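Local coordinates for protein GDSL-like Lipase (Parabacteroides distasonis, PDB 3P94) that is a serine hydrolase of the GDSL-like lipase family, with a flavodoxin-like fold, that probably acts as a lysophospholipase, at residues 65-69 against 70-74; 140-143 against 144-147. One frame throughout, in Å; residues are numbered along the deposited sequence.

Interaction 1 of 2, residues 65-69 against 70-74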
# COMPACT_ATOMS: atom_id res chain seq x y z
N ARG A 65 5.13 6.51 -10.37
CA ARG A 65 4.17 5.64 -11.08
C ARG A 65 2.70 6.10 -10.89
O ARG A 65 1.83 5.71 -11.67
CB ARG A 65 4.34 4.21 -10.52
CG ARG A 65 3.58 3.16 -11.26
CD ARG A 65 4.08 1.78 -10.94
NE ARG A 65 3.98 1.38 -9.52
CZ ARG A 65 2.93 0.80 -8.96
NH1 ARG A 65 1.80 0.66 -9.64
NH2 ARG A 65 2.99 0.37 -7.71
N PHE A 66 2.44 6.92 -9.85
CA PHE A 66 1.12 7.40 -9.43
C PHE A 66 0.28 7.99 -10.56
O PHE A 66 -0.92 7.73 -10.61
CB PHE A 66 1.26 8.45 -8.31
CG PHE A 66 0.06 8.54 -7.39
CD1 PHE A 66 -0.17 7.56 -6.42
CD2 PHE A 66 -0.83 9.60 -7.48
CE1 PHE A 66 -1.27 7.64 -5.57
CE2 PHE A 66 -1.93 9.68 -6.63
CZ PHE A 66 -2.14 8.70 -5.68
N ARG A 67 0.88 8.79 -11.44
CA ARG A 67 0.15 9.43 -12.54
C ARG A 67 -0.45 8.37 -13.53
O ARG A 67 -1.62 8.47 -13.86
CB ARG A 67 1.04 10.44 -13.27
CG ARG A 67 0.39 11.13 -14.46
CD ARG A 67 1.01 12.50 -14.75
NE ARG A 67 0.97 13.36 -13.56
CZ ARG A 67 -0.10 14.05 -13.16
NH1 ARG A 67 -1.21 14.05 -13.89
NH2 ARG A 67 -0.05 14.76 -12.04
N GLN A 68 0.35 7.37 -13.95
CA GLN A 68 -0.09 6.34 -14.90
C GLN A 68 -1.05 5.33 -14.28
O GLN A 68 -2.06 4.98 -14.88
CB GLN A 68 1.13 5.60 -15.48
CG GLN A 68 0.76 4.48 -16.49
CD GLN A 68 1.89 3.58 -16.87
OE1 GLN A 68 2.60 3.84 -17.85
NE2 GLN A 68 2.05 2.47 -16.15
N ASP A 69 -0.72 4.83 -13.09
CA ASP A 69 -1.48 3.77 -12.46
C ASP A 69 -2.60 4.21 -11.53
O ASP A 69 -3.35 3.35 -11.09
CB ASP A 69 -0.50 2.81 -11.76
CG ASP A 69 0.28 1.94 -12.75
OD1 ASP A 69 -0.01 1.99 -13.97
OD2 ASP A 69 1.17 1.18 -12.30
N VAL A 70 -2.75 5.53 -11.26
CA VAL A 70 -3.82 6.02 -10.40
C VAL A 70 -4.54 7.19 -11.08
O VAL A 70 -5.70 7.03 -11.44
CB VAL A 70 -3.37 6.42 -8.94
CG1 VAL A 70 -4.55 6.94 -8.12
CG2 VAL A 70 -2.71 5.26 -8.22
N ILE A 71 -3.88 8.35 -11.22
CA ILE A 71 -4.48 9.58 -11.78
C ILE A 71 -5.14 9.34 -13.15
O ILE A 71 -6.31 9.69 -13.34
CB ILE A 71 -3.46 10.75 -11.86
CG1 ILE A 71 -2.90 11.11 -10.44
CG2 ILE A 71 -4.09 11.98 -12.57
CD1 ILE A 71 -1.72 12.02 -10.37
N ASN A 72 -4.40 8.72 -14.10
CA ASN A 72 -4.91 8.49 -15.45
C ASN A 72 -6.08 7.49 -15.51
O ASN A 72 -6.81 7.49 -16.52
CB ASN A 72 -3.80 8.08 -16.39
CG ASN A 72 -2.82 9.21 -16.69
OD1 ASN A 72 -3.05 10.38 -16.37
ND2 ASN A 72 -1.68 8.87 -17.29
N LEU A 73 -6.32 6.72 -14.43
CA LEU A 73 -7.45 5.79 -14.38
C LEU A 73 -8.71 6.47 -13.83
O LEU A 73 -9.78 5.86 -13.83
CB LEU A 73 -7.10 4.52 -13.57
CG LEU A 73 -5.95 3.65 -14.12
CD1 LEU A 73 -5.79 2.40 -13.29
CD2 LEU A 73 -6.15 3.25 -15.59
N LYS A 74 -8.59 7.74 -13.38
CA LYS A 74 -9.67 8.56 -12.81
C LYS A 74 -10.57 7.76 -11.81
O LYS A 74 -11.78 7.68 -12.02
CB LYS A 74 -10.52 9.19 -13.94
CG LYS A 74 -9.74 10.18 -14.81
CD LYS A 74 -10.57 10.65 -16.00
CE LYS A 74 -9.94 11.82 -16.71
NZ LYS A 74 -10.86 12.37 -17.74
O HOH W 1 -1.82 12.85 -16.68

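Interaction 2 of 2, residues 140-143 against 144-147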
# COMPACT_ATOMS: atom_id res chain seq x y z
N VAL A 140 7.80 1.01 11.77
CA VAL A 140 6.44 0.82 11.24
C VAL A 140 5.44 1.59 12.13
O VAL A 140 4.60 2.31 11.61
CB VAL A 140 6.08 -0.69 11.16
CG1 VAL A 140 4.58 -0.90 10.92
CG2 VAL A 140 6.90 -1.38 10.07
N ILE A 141 5.58 1.47 13.47
CA ILE A 141 4.70 2.14 14.43
C ILE A 141 4.85 3.67 14.30
O ILE A 141 3.83 4.35 14.29
CB ILE A 141 4.94 1.62 15.89
CG1 ILE A 141 4.32 0.20 16.04
CG2 ILE A 141 4.37 2.57 16.96
CD1 ILE A 141 4.97 -0.65 17.08
N GLN A 142 6.09 4.19 14.17
CA GLN A 142 6.32 5.64 14.04
C GLN A 142 5.69 6.18 12.75
O GLN A 142 4.98 7.19 12.79
CB GLN A 142 7.82 5.99 14.10
CG GLN A 142 8.11 7.50 13.93
CD GLN A 142 7.51 8.34 15.03
OE1 GLN A 142 8.09 8.50 16.09
NE2 GLN A 142 6.32 8.89 14.81
N LEU A 143 5.94 5.50 11.62
CA LEU A 143 5.38 5.90 10.33
C LEU A 143 3.85 5.89 10.39
O LEU A 143 3.24 6.84 9.91
CB LEU A 143 5.89 4.98 9.20
CG LEU A 143 5.39 5.29 7.75
CD1 LEU A 143 5.64 6.77 7.34
CD2 LEU A 143 6.07 4.37 6.76
N ASN A 144 3.24 4.84 11.00
CA ASN A 144 1.78 4.73 11.12
C ASN A 144 1.19 5.85 11.96
O ASN A 144 0.08 6.29 11.66
CB ASN A 144 1.37 3.38 11.69
CG ASN A 144 1.46 2.26 10.69
OD1 ASN A 144 1.59 2.49 9.48
ND2 ASN A 144 1.37 1.01 11.15
N LYS A 145 1.93 6.34 12.98
CA LYS A 145 1.50 7.44 13.83
C LYS A 145 1.35 8.70 12.99
O LYS A 145 0.34 9.40 13.11
CB LYS A 145 2.51 7.66 14.98
CG LYS A 145 1.93 8.42 16.15
CD LYS A 145 3.02 8.84 17.13
CE LYS A 145 2.47 9.80 18.15
NZ LYS A 145 3.56 10.44 18.94
N TRP A 146 2.33 8.95 12.10
CA TRP A 146 2.34 10.10 11.19
C TRP A 146 1.23 9.99 10.15
O TRP A 146 0.54 10.99 9.91
CB TRP A 146 3.70 10.24 10.50
CG TRP A 146 4.82 10.64 11.41
CD1 TRP A 146 4.72 11.35 12.58
CD2 TRP A 146 6.21 10.38 11.21
NE1 TRP A 146 5.96 11.56 13.11
CE2 TRP A 146 6.90 10.97 12.29
CE3 TRP A 146 6.94 9.72 10.22
CZ2 TRP A 146 8.29 10.91 12.41
CZ3 TRP A 146 8.32 9.66 10.33
CH2 TRP A 146 8.98 10.27 11.40
N ILE A 147 1.06 8.80 9.54
CA ILE A 147 0.02 8.54 8.54
C ILE A 147 -1.36 8.80 9.16
O ILE A 147 -2.16 9.52 8.56
CB ILE A 147 0.10 7.11 7.95
CG1 ILE A 147 1.43 6.89 7.18
CG2 ILE A 147 -1.12 6.81 7.04
CD1 ILE A 147 1.70 5.36 6.84

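Interaction 1 of 2, residues 65-69 against 70-74
The carbonyl oxygen F66 O takes two backbone N-H groups: that of I71 at 3.1 Å from its N, lying in the carbonyl plane, and more weakly that of V70, whose N is 2.9 Å away but poorly aimed. One residue on, N72 N meets R67 O at 2.8 Å, almost straight in line with the carbonyl. The I71-to-F66 and N72-to-R67 bonds, each spanning five residues, mark a wide pi-type turn near the end of helix 59-71. D69 O, buried beside L73 CD1, has no polar partner. The F66 ring, its CG anti to the backbone N and beside the carbonyl carbon (chi1 -153°), offers one face to V70, whose CB stands 4.0 Å from the ring centroid almost exactly on its normal, a CH-pi contact; I71 CD1 meets the ring's edge near its plane. With only a methyl at F66, as in an alanine, V70 is likely to lose the ring face it rests on, and a gap would open toward M106 and A110 of helix 96-112. On the outer side the R67 chain bends at chi3 (-55°) and lays one face of its guanidinium over I71 CD1, 3.6 Å from R67 NH2. A water in the guanidinium plane accepts from R67 NH1 and donates to N72 OD1, bridging the two polar ends. R65 NH1 reaches the anti lone pair of D69 OD2 in a salt bridge of 2.8 Å, and N16 ND2 donates to D69 OD1. R65 is itself held by Q57 and R52 O. Set between this guanidinium and the N16 amide, the buried D69 carboxylate is likely to favour its ionised form.

Interaction 2 of 2, residues 140-143 against 144-147
The W146 indole carries the Q142 side chain over one face: NE2 sits 3.1 Å above the ring plane, offset toward the rim, and CG lies 3.9 Å from the centroid of the six-membered ring in a CH-pi contact. Amide and indole planes are 23° apart, so the carboxamide lies nearly flat on the ring system. Q142 NE2 and W146 NE1, 3.2 Å apart, are both donors, so their closeness is a packing contact over the ring face and not a hydrogen bond. What folds the glutamine back is the bend at its second torsion (chi2 63°), after a first torsion that sends CG away from the backbone N. L96 of helix 96-112 touches both side chains, and a tetraethylene glycol molecule, probably from the crystallisation liquor, lies beside the indole. On the inward side L143 CG packs against I147 CD1 at 3.8 Å, the two chains crossing at a slant one helical turn apart. N144 lies alongside V140, pointing the same way, its ND2 3.7 Å from V140 CG1; its OD1 accepts from the backbone N of V122, in the loop after strand 116-120, so this buried amide ties the helix to that loop. The backbone keeps regular i+4 bonds, among them N144 N to V140 O at 2.9 Å and I147 N to L143 O at 3.0 Å. The pattern is that of an amphipathic helix in a beta-alpha-beta crossover: helix 137-153 links parallel strands 116-120 and 157-159, and N144 and I147 both rest on Y158 of the latter strand, as in flavodoxin-like folds.

How the interactions relate
From the N terminus the chain passes strands 23-29 and 49-53 before reaching interaction 1, the final turns of helix 59-71 and the turn leading into strand 75-81. After that strand come helix 96-112 and strand 116-120, and only then interaction 2, on helix 137-153 before strand 157-159. Each contact is local, closing no loop beyond its own helical turns, and the two follow in series without nesting or crossing. The centres of interaction 1 and interaction 2 are about 25 Å apart, on opposite sides of the chain's centre. Interaction 1 packs on strand 23-29 through V26 and M28, interaction 2 on strand 157-159, and the two meet opposite ends of helix 96-112.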